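Local structure of putative p22 protein (Leishmania major, 1YQF) at residues 69-74 against 167-172; 105-110 against 121-126; 77-82 against 95-100. The protein is of unknown function but belongs to the MAM33 family of mitochondrial glycoproteins and resembles human p32, an acidic protein of the mitochondrial matrix that assembles as a trimer. All blocks are in the same frame, centred on the assembly; numbering follows the deposited sequence.

Interaction 1: 69-74 against 167-172; sequences KSFEGE and EKRGVD
Lys168, in the last turn of helix 156-168, meets the 69-74 segment through its backbone: its carbonyl O lies 3.8 Å from Phe71 CE1, oblique to the ring, and accepts a hydrogen bond from a water that in turn accepts one from Lys69 NZ. Its aliphatic chain leads away, and its ammonium pairs with Asp24 of the second subunit. Arg169 carries most of the contact. CG sits over a face of the Phe71 ring, 3.9 Å from the centroid and 29° off the normal, a CH-pi contact; with Phe71 CG anti to its backbone N (chi1 178°), the ring extends from its strand beneath that methylene. Farther along, Phe71 CE2 lies over the centre of the guanidinium, the two planes steeply inclined. The same guanidinium takes Glu74 side-on: NE reaches Glu74 OE1 at 2.8 Å and NH2 reaches Glu74 OE2 at 3.2 Å, each on a syn lone pair and nearly in the guanidinium plane. This two-pronged salt bridge fixes the rotation of both groups, whose planes are nearly coplanar. NH1 bonds to Tyr165 O, and NH2 also to Ser23 of the second subunit. A type I' turn from Phe71 to Glu74, closing the hairpin of strands 64-71 and 74-81, places the ring and the carboxylate to embrace the arginine from two directions. Arg169 O receives Lys69 NZ at 2.8 Å from above the carbonyl plane, at a C=O...N angle of 105°; the lysine chain, extended beyond CG, brings the ammonium there. Gly170, at positive phi, is the C-prime residue of the Schellman motif ending the helix, its N bonded to Glu167 O; Lys69 NZ stands 3.8 Å from its CA, beside the bare backbone.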
loop_
_atom_site.group_PDB
_atom_site.type_symbol
_atom_site.label_atom_id
_atom_site.label_comp_id
_atom_site.label_asym_id
_atom_site.label_seq_id
_atom_site.Cartn_x
_atom_site.Cartn_y
_atom_site.Cartn_z
ATOM N N LYS A 69 7.072 -26.783 -8.879
ATOM C CA LYS A 69 7.805 -28.049 -8.859
ATOM C C LYS A 69 7.519 -28.800 -7.559
ATOM O O LYS A 69 7.293 -28.182 -6.522
ATOM C CB LYS A 69 9.312 -27.797 -9.011
ATOM C CG LYS A 69 10.222 -28.602 -8.082
ATOM C CD LYS A 69 11.661 -28.115 -8.154
ATOM C CE LYS A 69 12.519 -28.722 -7.052
ATOM N NZ LYS A 69 13.882 -28.122 -6.995
ATOM N N SER A 70 7.546 -30.129 -7.617
ATOM C CA SER A 70 7.385 -30.954 -6.422
ATOM C C SER A 70 8.744 -31.402 -5.890
ATOM O O SER A 70 9.695 -31.579 -6.655
ATOM C CB SER A 70 6.513 -32.171 -6.723
ATOM O OG SER A 70 5.163 -31.781 -6.917
ATOM N N PHE A 71 8.821 -31.579 -4.574
ATOM C CA PHE A 71 10.051 -31.990 -3.903
ATOM C C PHE A 71 9.720 -32.696 -2.588
ATOM O O PHE A 71 9.370 -32.041 -1.604
ATOM C CB PHE A 71 10.938 -30.769 -3.635
ATOM C CG PHE A 71 12.207 -31.091 -2.890
ATOM C CD1 PHE A 71 13.344 -31.500 -3.575
ATOM C CD2 PHE A 71 12.265 -30.986 -1.505
ATOM C CE1 PHE A 71 14.515 -31.799 -2.891
ATOM C CE2 PHE A 71 13.432 -31.282 -0.818
ATOM C CZ PHE A 71 14.559 -31.690 -1.510
ATOM N N GLU A 72 9.836 -34.023 -2.579
ATOM C CA GLU A 72 9.585 -34.835 -1.382
ATOM C C GLU A 72 8.158 -34.660 -0.848
ATOM O O GLU A 72 7.951 -34.520 0.358
ATOM C CB GLU A 72 10.604 -34.515 -0.270
ATOM C CG GLU A 72 12.046 -34.323 -0.732
ATOM C CD GLU A 72 12.679 -35.572 -1.323
ATOM O OE1 GLU A 72 12.084 -36.668 -1.239
ATOM O OE2 GLU A 72 13.795 -35.454 -1.875
ATOM N N GLY A 73 7.180 -34.651 -1.753
ATOM C CA GLY A 73 5.782 -34.482 -1.384
ATOM C C GLY A 73 5.329 -33.042 -1.176
ATOM O O GLY A 73 4.129 -32.778 -1.076
ATOM N N GLU A 74 6.278 -32.110 -1.109
ATOM C CA GLU A 74 5.977 -30.692 -0.927
ATOM C C GLU A 74 5.653 -30.035 -2.269
ATOM O O GLU A 74 6.278 -30.343 -3.277
ATOM C CB GLU A 74 7.177 -29.973 -0.302
ATOM C CG GLU A 74 7.606 -30.501 1.059
ATOM C CD GLU A 74 8.966 -29.982 1.490
ATOM O OE1 GLU A 74 9.581 -29.204 0.731
ATOM O OE2 GLU A 74 9.422 -30.354 2.591
ATOM N N GLU A 167 17.946 -23.811 -0.377
ATOM C CA GLU A 167 18.902 -24.187 -1.421
ATOM C C GLU A 167 18.730 -25.630 -1.896
ATOM O O GLU A 167 18.813 -25.900 -3.097
ATOM C CB GLU A 167 20.334 -23.979 -0.918
ATOM C CG GLU A 167 21.414 -24.265 -1.950
ATOM C CD GLU A 167 22.805 -23.959 -1.432
ATOM O OE1 GLU A 167 23.062 -22.788 -1.076
ATOM O OE2 GLU A 167 23.639 -24.887 -1.378
ATOM N N LYS A 168 18.503 -26.548 -0.950
ATOM C CA LYS A 168 18.274 -27.961 -1.266
ATOM C C LYS A 168 17.096 -28.134 -2.222
ATOM O O LYS A 168 17.093 -29.037 -3.054
ATOM C CB LYS A 168 18.007 -28.771 0.012
ATOM C CG LYS A 168 19.220 -28.970 0.925
ATOM C CD LYS A 168 18.874 -29.864 2.120
ATOM C CE LYS A 168 20.023 -29.946 3.123
ATOM N NZ LYS A 168 19.676 -30.756 4.327
ATOM N N ARG A 169 16.102 -27.256 -2.092
ATOM C CA ARG A 169 14.884 -27.300 -2.903
ATOM C C ARG A 169 14.949 -26.537 -4.235
ATOM O O ARG A 169 13.917 -26.293 -4.856
ATOM C CB ARG A 169 13.719 -26.764 -2.071
ATOM C CG ARG A 169 13.302 -27.718 -0.994
ATOM C CD ARG A 169 12.468 -27.093 0.106
ATOM N NE ARG A 169 12.104 -28.091 1.104
ATOM C CZ ARG A 169 12.950 -28.667 1.954
ATOM N NH1 ARG A 169 14.244 -28.350 1.962
ATOM N NH2 ARG A 169 12.499 -29.568 2.813
ATOM N N GLY A 170 16.146 -26.169 -4.677
ATOM C CA GLY A 170 16.309 -25.464 -5.942
ATOM C C GLY A 170 16.165 -23.954 -5.857
ATOM O O GLY A 170 16.287 -23.269 -6.873
ATOM N N VAL A 171 15.901 -23.438 -4.656
ATOM C CA VAL A 171 15.815 -22.001 -4.427
ATOM C C VAL A 171 17.217 -21.497 -4.092
ATOM O O VAL A 171 17.605 -21.412 -2.927
ATOM C CB VAL A 171 14.828 -21.666 -3.292
ATOM C CG1 VAL A 171 14.685 -20.155 -3.123
ATOM C CG2 VAL A 171 13.474 -22.294 -3.569
ATOM N N ASP A 172 17.966 -21.168 -5.140
ATOM C CA ASP A 172 19.383 -20.822 -5.021
ATOM C C ASP A 172 19.741 -19.661 -5.957
ATOM O O ASP A 172 18.856 -18.940 -6.419
ATOM C CB ASP A 172 20.244 -22.066 -5.308
ATOM C CG ASP A 172 19.868 -22.756 -6.608
ATOM O OD1 ASP A 172 19.433 -22.068 -7.556
ATOM O OD2 ASP A 172 19.976 -23.992 -6.774
HETATM O O HOH W 1 16.057 -29.304 -5.412
#

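Interaction 2: 105-110 against 121-126; sequences TMQADL and NIRFYD
Thr105 and Tyr125 begin a regular antiparallel register in which the backbone polar groups of the hydrogen-bonded pairs serve one another. Thr105 N donates to Tyr125 O and Tyr125 N returns to Thr105 O; at the next such pair Gln107 N meets Arg123 O at 2.8 Å in an almost straight bond (174°), with Arg123 N to Gln107 O completing it. Asp109 N to Asn121 O is sound at 2.9 Å, whereas the return bond from Asn121 N to Asp109 O is weak at 3.4 Å. Gln107 O has a second donor, a water that also donates to Asp109 OD1 and accepts from Asn121 ND2. That water links three residues across the strands, and Asn121 ND2 has a further acceptor in Thr147 O. The Gln107 amide is used at both ends: NE2 donates to the syn lone pair of Asp109 OD1 (2.9 Å, 170°), and OE1 lies 2.8 Å from Tyr125 OH at the edge of the phenol ring, a bond less certain because the hydroxyl is crowded in the model. CG anti to the backbone N (chi1 -177°) and an extended chain carry the amide between these partners. Arg123 runs alongside Gln107, its CG 3.9 Å from Gln107 CB, and NH2 is satisfied by Arg142 O. The face bearing Met106, Ala108, Ile122 and Phe124 is apolar: Met106 CB approaches Phe124 CE1 to 3.4 Å, and the sulfur, 5.3 Å from the ring centroid, makes an oblique Met-aromatic contact. Trp194 and Phe201 of the second subunit meet Phe124, and Trp194 NE1 bonds to Ile122 O. The arrangement is that of a two-stranded antiparallel beta hairpin at the end of the chain's sheet, one face shared between helix 156-168 and a neighbouring subunit.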
loop_
_atom_site.group_PDB
_atom_site.type_symbol
_atom_site.label_atom_id
_atom_site.label_comp_id
_atom_site.label_asym_id
_atom_site.label_seq_id
_atom_site.Cartn_x
_atom_site.Cartn_y
_atom_site.Cartn_z
ATOM N N THR A 105 1.540 -23.907 4.978
ATOM C CA THR A 105 2.405 -23.294 3.962
ATOM C C THR A 105 3.386 -22.267 4.525
ATOM O O THR A 105 2.993 -21.326 5.203
ATOM C CB THR A 105 1.540 -22.595 2.883
ATOM O OG1 THR A 105 0.797 -23.573 2.141
ATOM C CG2 THR A 105 2.422 -21.917 1.839
ATOM N N MET A 106 4.662 -22.435 4.196
ATOM C CA MET A 106 5.682 -21.447 4.513
ATOM C C MET A 106 5.807 -20.476 3.353
ATOM O O MET A 106 5.812 -20.885 2.197
ATOM C CB MET A 106 7.038 -22.115 4.724
ATOM C CG MET A 106 8.147 -21.130 5.126
ATOM S SD MET A 106 9.794 -21.785 4.888
ATOM C CE MET A 106 9.928 -22.864 6.270
ATOM N N GLN A 107 5.941 -19.196 3.674
ATOM C CA GLN A 107 6.224 -18.167 2.685
ATOM C C GLN A 107 7.554 -17.510 3.039
ATOM O O GLN A 107 7.709 -16.981 4.136
ATOM C CB GLN A 107 5.110 -17.116 2.670
ATOM C CG GLN A 107 5.286 -16.041 1.605
ATOM C CD GLN A 107 4.326 -14.875 1.770
ATOM O OE1 GLN A 107 3.122 -15.069 1.945
ATOM N NE2 GLN A 107 4.856 -13.663 1.707
ATOM N N ALA A 108 8.507 -17.545 2.110
ATOM C CA ALA A 108 9.790 -16.874 2.296
ATOM C C ALA A 108 9.915 -15.757 1.274
ATOM O O ALA A 108 9.805 -15.999 0.076
ATOM C CB ALA A 108 10.937 -17.858 2.153
ATOM N N ASP A 109 10.129 -14.532 1.749
ATOM C CA ASP A 109 10.358 -13.394 0.865
ATOM C C ASP A 109 11.847 -13.180 0.711
ATOM O O ASP A 109 12.552 -12.999 1.695
ATOM C CB ASP A 109 9.737 -12.124 1.442
ATOM C CG ASP A 109 8.245 -12.237 1.645
ATOM O OD1 ASP A 109 7.710 -13.369 1.626
ATOM O OD2 ASP A 109 7.527 -11.235 1.844
ATOM N N LEU A 110 12.330 -13.195 -0.523
ATOM C CA LEU A 110 13.734 -12.931 -0.785
ATOM C C LEU A 110 13.892 -11.898 -1.880
ATOM O O LEU A 110 13.010 -11.713 -2.711
ATOM C CB LEU A 110 14.472 -14.215 -1.175
ATOM C CG LEU A 110 14.283 -15.425 -0.261
ATOM C CD1 LEU A 110 13.098 -16.242 -0.720
ATOM C CD2 LEU A 110 15.530 -16.288 -0.224
ATOM N N ASN A 121 11.984 -12.269 4.936
ATOM C CA ASN A 121 10.863 -12.626 5.807
ATOM C C ASN A 121 10.469 -14.087 5.672
ATOM O O ASN A 121 10.531 -14.647 4.588
ATOM C CB ASN A 121 9.642 -11.746 5.509
ATOM C CG ASN A 121 8.632 -11.747 6.646
ATOM O OD1 ASN A 121 8.788 -11.013 7.624
ATOM N ND2 ASN A 121 7.604 -12.589 6.530
ATOM N N ILE A 122 10.061 -14.687 6.786
ATOM C CA ILE A 122 9.556 -16.059 6.824
ATOM C C ILE A 122 8.309 -16.092 7.695
ATOM O O ILE A 122 8.339 -15.654 8.844
ATOM C CB ILE A 122 10.589 -17.018 7.433
ATOM C CG1 ILE A 122 11.926 -16.923 6.699
ATOM C CG2 ILE A 122 10.056 -18.458 7.403
ATOM C CD1 ILE A 122 13.024 -17.664 7.398
ATOM N N ARG A 123 7.226 -16.628 7.149
ATOM C CA ARG A 123 5.957 -16.704 7.857
ATOM C C ARG A 123 5.196 -17.956 7.435
ATOM O O ARG A 123 5.508 -18.548 6.413
ATOM C CB ARG A 123 5.136 -15.460 7.539
ATOM C CG ARG A 123 4.701 -15.386 6.088
ATOM C CD ARG A 123 4.004 -14.113 5.740
ATOM N NE ARG A 123 2.751 -13.996 6.479
ATOM C CZ ARG A 123 1.905 -12.981 6.371
ATOM N NH1 ARG A 123 2.161 -11.970 5.551
ATOM N NH2 ARG A 123 0.788 -12.980 7.079
ATOM N N PHE A 124 4.190 -18.342 8.210
ATOM C CA PHE A 124 3.413 -19.547 7.932
ATOM C C PHE A 124 1.915 -19.271 7.883
ATOM O O PHE A 124 1.436 -18.305 8.475
ATOM C CB PHE A 124 3.683 -20.600 8.995
ATOM C CG PHE A 124 5.088 -21.110 9.002
ATOM C CD1 PHE A 124 5.498 -22.061 8.081
ATOM C CD2 PHE A 124 6.001 -20.648 9.941
ATOM C CE1 PHE A 124 6.796 -22.540 8.094
ATOM C CE2 PHE A 124 7.296 -21.122 9.955
ATOM C CZ PHE A 124 7.696 -22.071 9.032
ATOM N N TYR A 125 1.194 -20.140 7.174
ATOM C CA TYR A 125 -0.263 -20.088 7.058
ATOM C C TYR A 125 -0.825 -21.502 7.209
ATOM O O TYR A 125 -0.202 -22.466 6.776
ATOM C CB TYR A 125 -0.695 -19.558 5.691
ATOM C CG TYR A 125 -0.133 -18.216 5.276
ATOM C CD1 TYR A 125 -0.799 -17.034 5.587
ATOM C CD2 TYR A 125 1.039 -18.132 4.533
ATOM C CE1 TYR A 125 -0.293 -15.802 5.187
ATOM C CE2 TYR A 125 1.544 -16.907 4.123
ATOM C CZ TYR A 125 0.879 -15.748 4.453
ATOM O OH TYR A 125 1.395 -14.537 4.041
ATOM N N ASP A 126 -2.017 -21.624 7.791
ATOM C CA ASP A 126 -2.641 -22.935 7.983
ATOM C C ASP A 126 -3.056 -23.576 6.660
ATOM O O ASP A 126 -3.033 -24.799 6.537
ATOM C CB ASP A 126 -3.858 -22.830 8.906
ATOM C CG ASP A 126 -3.480 -22.528 10.344
ATOM O OD1 ASP A 126 -2.378 -22.849 10.847
ATOM O OD2 ASP A 126 -4.308 -21.933 11.061
HETATM O O HOH W 2 7.330 -14.093 4.300
#

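Interaction 3: 77-82 against 95-100; sequences VVRYST and FVYITQ
Val77 and Tyr97 pair directly, Val77 CB lying 4.1 Å from Tyr97 CB. Two bonds join their backbones: Val77 N to Tyr97 O, and Tyr97 N to Val77 O at 2.7 Å, nearly straight at 172°. Arg79 and Phe95 repeat the pattern, with Arg79 N reaching Phe95 O at 2.8 Å and Phe95 N returning to Arg79 O. Between these hydrogen-bonded pairs lies the non-hydrogen-bonded pair Val78 and Val96. Here Val96 CA makes a CA-H...O contact with Val77 O at 3.4 Å. Val78 CA makes the matching one with Phe95 O. The two valine side chains meet on the face away from Val77, Arg79, Phe95 and Tyr97, Val78 CG2 being 4.3 Å from Val96 CG2. Tyr97 meets Arg79 diagonally: with CG anti to the carbonyl carbon (chi1 -56°), its ring presents an edge to Val77 O and to Arg79 CB, which lies 4.0 Å from Tyr97 CE1. The Arg79 chain, bent at chi3, brings its guanidinium past the ring with the planes 51° apart; Tyr97 CE1 lies above one guanidinium face, offset toward its rim.

Farther out, Asp66 on strand 64-71 forms a salt bridge with Arg79 NE, and Lys132 O receives Arg79 NH1, so the group is held from beyond the two strands. The face bearing Val78 and Val96 is packed by Trp54 against Val78 and by Leu110 and Val171 against Val96. These strands form the antiparallel hairpin of 74-81 and 92-99 in the middle of the six-stranded sheet. The chemistry implies a division of labour: backbone bonds set the register, valines supply an apolar face, and on the other face the arginine's charge is probably balanced by Asp66 while its CB touches the tyrosine ring edge and its guanidinium lies close by.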
loop_
_atom_site.group_PDB
_atom_site.type_symbol
_atom_site.label_atom_id
_atom_site.label_comp_id
_atom_site.label_asym_id
_atom_site.label_seq_id
_atom_site.Cartn_x
_atom_site.Cartn_y
_atom_site.Cartn_z
ATOM N N VAL A 77 6.332 -23.285 -4.896
ATOM C CA VAL A 77 5.979 -22.227 -5.837
ATOM C C VAL A 77 6.895 -21.031 -5.607
ATOM O O VAL A 77 6.998 -20.538 -4.493
ATOM C CB VAL A 77 4.510 -21.781 -5.676
ATOM C CG1 VAL A 77 4.182 -20.639 -6.630
ATOM C CG2 VAL A 77 3.555 -22.950 -5.917
ATOM N N VAL A 78 7.561 -20.575 -6.661
ATOM C CA VAL A 78 8.360 -19.355 -6.611
ATOM C C VAL A 78 7.669 -18.330 -7.499
ATOM O O VAL A 78 7.619 -18.484 -8.715
ATOM C CB VAL A 78 9.798 -19.586 -7.099
ATOM C CG1 VAL A 78 10.598 -18.286 -7.044
ATOM C CG2 VAL A 78 10.475 -20.668 -6.263
ATOM N N ARG A 79 7.134 -17.288 -6.877
ATOM C CA ARG A 79 6.326 -16.296 -7.569
ATOM C C ARG A 79 7.082 -14.988 -7.717
ATOM O O ARG A 79 7.731 -14.524 -6.788
ATOM C CB ARG A 79 5.030 -16.068 -6.792
ATOM C CG ARG A 79 4.146 -14.963 -7.345
ATOM C CD ARG A 79 2.770 -14.943 -6.721
ATOM N NE ARG A 79 2.005 -16.154 -7.021
ATOM C CZ ARG A 79 0.905 -16.532 -6.377
ATOM N NH1 ARG A 79 0.428 -15.800 -5.385
ATOM N NH2 ARG A 79 0.274 -17.648 -6.723
ATOM N N TYR A 80 6.985 -14.394 -8.898
ATOM C CA TYR A 80 7.609 -13.104 -9.167
ATOM C C TYR A 80 6.832 -12.337 -10.217
ATOM O O TYR A 80 5.984 -12.894 -10.912
ATOM C CB TYR A 80 9.046 -13.291 -9.644
ATOM C CG TYR A 80 9.160 -14.070 -10.932
ATOM C CD1 TYR A 80 9.020 -15.452 -10.941
ATOM C CD2 TYR A 80 9.408 -13.426 -12.142
ATOM C CE1 TYR A 80 9.119 -16.176 -12.120
ATOM C CE2 TYR A 80 9.515 -14.144 -13.328
ATOM C CZ TYR A 80 9.369 -15.518 -13.308
ATOM O OH TYR A 80 9.466 -16.241 -14.475
ATOM N N SER A 81 7.151 -11.055 -10.330
ATOM C CA SER A 81 6.555 -10.179 -11.325
ATOM C C SER A 81 7.671 -9.616 -12.193
ATOM O O SER A 81 8.770 -9.341 -11.699
ATOM C CB SER A 81 5.787 -9.042 -10.640
ATOM O OG SER A 81 5.250 -8.135 -11.590
ATOM N N THR A 82 7.394 -9.443 -13.483
ATOM C CA THR A 82 8.364 -8.850 -14.404
ATOM C C THR A 82 8.181 -7.334 -14.479
ATOM O O THR A 82 8.863 -6.662 -15.250
ATOM C CB THR A 82 8.238 -9.471 -15.803
ATOM O OG1 THR A 82 6.927 -9.217 -16.343
ATOM C CG2 THR A 82 8.337 -10.986 -15.737
ATOM N N PHE A 95 8.645 -14.553 -4.015
ATOM C CA PHE A 95 7.898 -15.117 -2.906
ATOM C C PHE A 95 7.895 -16.623 -3.078
ATOM O O PHE A 95 7.351 -17.138 -4.048
ATOM C CB PHE A 95 6.492 -14.525 -2.883
ATOM C CG PHE A 95 6.498 -13.036 -2.768
ATOM C CD1 PHE A 95 6.583 -12.240 -3.906
ATOM C CD2 PHE A 95 6.496 -12.424 -1.523
ATOM C CE1 PHE A 95 6.632 -10.857 -3.804
ATOM C CE2 PHE A 95 6.540 -11.045 -1.418
ATOM C CZ PHE A 95 6.608 -10.261 -2.559
ATOM N N VAL A 96 8.546 -17.314 -2.147
ATOM C CA VAL A 96 8.686 -18.763 -2.197
ATOM C C VAL A 96 7.652 -19.401 -1.277
ATOM O O VAL A 96 7.619 -19.112 -0.091
ATOM C CB VAL A 96 10.096 -19.204 -1.750
ATOM C CG1 VAL A 96 10.260 -20.711 -1.872
ATOM C CG2 VAL A 96 11.164 -18.494 -2.566
ATOM N N TYR A 97 6.815 -20.273 -1.828
ATOM C CA TYR A 97 5.806 -20.975 -1.048
ATOM C C TYR A 97 6.138 -22.461 -0.970
ATOM O O TYR A 97 6.439 -23.093 -1.978
ATOM C CB TYR A 97 4.416 -20.771 -1.655
ATOM C CG TYR A 97 4.031 -19.316 -1.810
ATOM C CD1 TYR A 97 4.403 -18.598 -2.944
ATOM C CD2 TYR A 97 3.299 -18.656 -0.827
ATOM C CE1 TYR A 97 4.058 -17.255 -3.095
ATOM C CE2 TYR A 97 2.950 -17.314 -0.970
ATOM C CZ TYR A 97 3.333 -16.622 -2.109
ATOM O OH TYR A 97 2.990 -15.301 -2.274
ATOM N N ILE A 98 6.090 -23.008 0.237
ATOM C CA ILE A 98 6.327 -24.428 0.467
ATOM C C ILE A 98 5.086 -24.963 1.165
ATOM O O ILE A 98 4.842 -24.649 2.323
ATOM C CB ILE A 98 7.590 -24.640 1.340
ATOM C CG1 ILE A 98 8.806 -23.981 0.680
ATOM C CG2 ILE A 98 7.848 -26.130 1.561
ATOM C CD1 ILE A 98 10.107 -24.152 1.441
ATOM N N THR A 99 4.297 -25.756 0.447
ATOM C CA THR A 99 3.035 -26.267 0.966
ATOM C C THR A 99 3.137 -27.757 1.295
ATOM O O THR A 99 3.509 -28.568 0.449
ATOM C CB THR A 99 1.910 -26.018 -0.059
ATOM O OG1 THR A 99 1.660 -24.611 -0.169
ATOM C CG2 THR A 99 0.577 -26.606 0.423
ATOM N N GLN A 100 2.795 -28.102 2.530
ATOM C CA GLN A 100 2.794 -29.486 2.987
ATOM C C GLN A 100 1.540 -30.205 2.504
ATOM O O GLN A 100 0.625 -29.584 1.962
ATOM C CB GLN A 100 2.858 -29.543 4.517
ATOM C CG GLN A 100 4.070 -28.848 5.145
ATOM C CD GLN A 100 5.399 -29.525 4.832
ATOM O OE1 GLN A 100 5.435 -30.673 4.396
ATOM N NE2 GLN A 100 6.492 -28.810 5.058
#

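From the N terminus, interaction 1 opens first, at the turn between strands 64-71 and 74-81, and closes last, where helix 156-168 ends, so its long loop encloses the other two. Interaction 3 closes a short loop as strand 92-99 returns beside 74-81. Interaction 2 follows in series, pairing 105-113 with 116-125 at the sheet's outer side. Strands 92-99 and 105-113 are themselves neighbours, and Ala108 N to Val96 O and the hydroxyls of Thr105 and Thr99 join interactions 2 and 3. Glu74 packs on Ile98, bringing interaction 1 against interaction 3. Interactions 1 and 2 do not touch, yet both reach the second subunit.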